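Local coordinates for protein Bug27 (Bordetella pertussis, PDB 2QPQ) that probably binds a small solute in the periplasm as the Venus-flytrap receptor of a tripartite tricarboxylate-type transporter, at residues F16-G21 with V43-G48. Sequence-based numbering, arbitrary orientation.
Sequences FPPGGG and VENRPG
Beside N45 and P47, which meet F16, P17 and P18 across the contact, E44 OE1 is gripped by two nitrogens of R46. R46 NE donates to E44 OE1 at 3.0 Å and R46 NH2 to the same oxygen at 3.1 Å, both from one face of the carboxylate and well above its plane, whereas the oxygen lies almost in the guanidinium plane. This side-on salt bridge joins E44 of the strand to R46 just past its end, and neither residue takes part in the packing against 16-21. N45, between them in sequence, directs its CB toward 16-21: CG lies beside the backbone N (chi1 -56°), which brings the amide against the pyrrolidine ring of P18, N45 CG to P18 CD being 3.5 Å. F16 O faces the same side chain, 3.8 Å from N45 CB. Strand 10-14, helix 21-35 and strand 41-45 form a beta-alpha-beta crossover with the two strands parallel and adjacent, and the contact joins the loop after strand 10-14 to the C-terminal end of strand 41-45 and the residues that follow it; the ladder extends to backbone bonding between V14 and R46. Further out, P47 lays CB against the peptide linking F16 to P17, with P47 CB 3.8 Å from F16 C and 4.0 Å from P17 CD. From P17 to G20 the chain makes a type II turn, and G20 serves as N-cap of helix 21-35. At that helix start G21 N donates to a bound citrate, probably from the crystallisation liquor, and F16, whose CB points away from 43-48, has its side chain about 4 Å from the citrate at the nearest atoms, consistent with a ligand pocket in the flytrap cleft.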
loop_
_atom_site.group_PDB
_atom_site.type_symbol
_atom_site.label_atom_id
_atom_site.label_comp_id
_atom_site.label_asym_id
_atom_site.label_seq_id
_atom_site.Cartn_x
_atom_site.Cartn_y
_atom_site.Cartn_z
ATOM N N PHE A 16 1.080 3.315 9.864
ATOM C CA PHE A 16 1.352 4.549 9.102
ATOM C C PHE A 16 0.658 5.736 9.733
ATOM O O PHE A 16 -0.295 5.570 10.508
ATOM C CB PHE A 16 1.031 4.348 7.600
ATOM C CG PHE A 16 2.151 3.657 6.864
ATOM C CD1 PHE A 16 2.321 2.269 6.969
ATOM C CD2 PHE A 16 3.110 4.394 6.178
ATOM C CE1 PHE A 16 3.403 1.626 6.364
ATOM C CE2 PHE A 16 4.191 3.765 5.573
ATOM C CZ PHE A 16 4.337 2.378 5.665
ATOM N N PRO A 17 1.146 6.951 9.429
ATOM C CA PRO A 17 0.561 8.065 10.131
ATOM C C PRO A 17 -0.790 8.547 9.566
ATOM O O PRO A 17 -1.174 8.163 8.458
ATOM C CB PRO A 17 1.657 9.151 10.026
ATOM C CG PRO A 17 2.462 8.827 8.891
ATOM C CD PRO A 17 2.237 7.368 8.515
ATOM N N PRO A 18 -1.507 9.403 10.323
ATOM C CA PRO A 18 -2.707 10.019 9.732
ATOM C C PRO A 18 -2.435 10.708 8.404
ATOM O O PRO A 18 -1.332 11.227 8.184
ATOM C CB PRO A 18 -3.112 11.040 10.780
ATOM C CG PRO A 18 -2.655 10.390 12.061
ATOM C CD PRO A 18 -1.292 9.867 11.707
ATOM N N GLY A 19 -3.421 10.658 7.513
ATOM C CA GLY A 19 -3.344 11.355 6.223
ATOM C C GLY A 19 -3.242 10.386 5.079
ATOM O O GLY A 19 -3.436 10.761 3.927
ATOM N N GLY A 20 -2.939 9.121 5.388
ATOM C CA GLY A 20 -2.852 8.103 4.351
ATOM C C GLY A 20 -4.014 7.107 4.393
ATOM O O GLY A 20 -4.846 7.126 5.320
ATOM N N GLY A 21 -4.071 6.228 3.399
ATOM C CA GLY A 21 -5.186 5.269 3.291
ATOM C C GLY A 21 -5.221 4.253 4.435
ATOM O O GLY A 21 -6.284 3.836 4.859
ATOM N N VAL A 43 -8.102 3.315 18.030
ATOM C CA VAL A 43 -7.157 3.331 16.923
ATOM C C VAL A 43 -6.002 4.249 17.274
ATOM O O VAL A 43 -6.205 5.396 17.695
ATOM C CB VAL A 43 -7.857 3.768 15.622
ATOM C CG1 VAL A 43 -6.853 4.023 14.474
ATOM C CG2 VAL A 43 -8.929 2.737 15.238
ATOM N N GLU A 44 -4.781 3.745 17.149
ATOM C CA GLU A 44 -3.640 4.572 17.443
ATOM C C GLU A 44 -2.542 4.389 16.392
ATOM O O GLU A 44 -2.366 3.312 15.856
ATOM C CB GLU A 44 -3.165 4.314 18.880
ATOM C CG GLU A 44 -2.844 2.895 19.166
ATOM C CD GLU A 44 -2.271 2.710 20.563
ATOM O OE1 GLU A 44 -1.398 3.518 20.992
ATOM O OE2 GLU A 44 -2.663 1.740 21.221
ATOM N N ASN A 45 -1.854 5.459 16.039
ATOM C CA ASN A 45 -0.782 5.353 15.055
ATOM C C ASN A 45 0.520 5.125 15.781
ATOM O O ASN A 45 0.829 5.850 16.713
ATOM C CB ASN A 45 -0.686 6.608 14.161
ATOM C CG ASN A 45 -1.990 6.921 13.469
ATOM O OD1 ASN A 45 -2.258 6.456 12.349
ATOM N ND2 ASN A 45 -2.820 7.678 14.132
ATOM N N ARG A 46 1.250 4.087 15.359
ATOM C CA ARG A 46 2.604 3.837 15.831
ATOM C C ARG A 46 3.488 3.614 14.618
ATOM O O ARG A 46 3.851 2.472 14.331
ATOM C CB ARG A 46 2.611 2.608 16.773
ATOM C CG ARG A 46 1.652 2.743 17.956
ATOM C CD ARG A 46 2.242 3.628 19.087
ATOM N NE ARG A 46 1.547 3.255 20.291
ATOM C CZ ARG A 46 2.070 2.808 21.418
ATOM N NH1 ARG A 46 3.377 2.700 21.622
ATOM N NH2 ARG A 46 1.228 2.481 22.360
ATOM N N PRO A 47 3.801 4.693 13.858
ATOM C CA PRO A 47 4.387 4.558 12.535
ATOM C C PRO A 47 5.915 4.463 12.418
ATOM O O PRO A 47 6.435 4.331 11.331
ATOM C CB PRO A 47 3.877 5.808 11.839
ATOM C CG PRO A 47 3.801 6.823 12.920
ATOM C CD PRO A 47 3.581 6.118 14.196
ATOM N N GLY A 48 6.624 4.496 13.538
ATOM C CA GLY A 48 8.095 4.472 13.499
ATOM C C GLY A 48 8.666 3.340 12.688
ATOM O O GLY A 48 8.141 2.210 12.728
#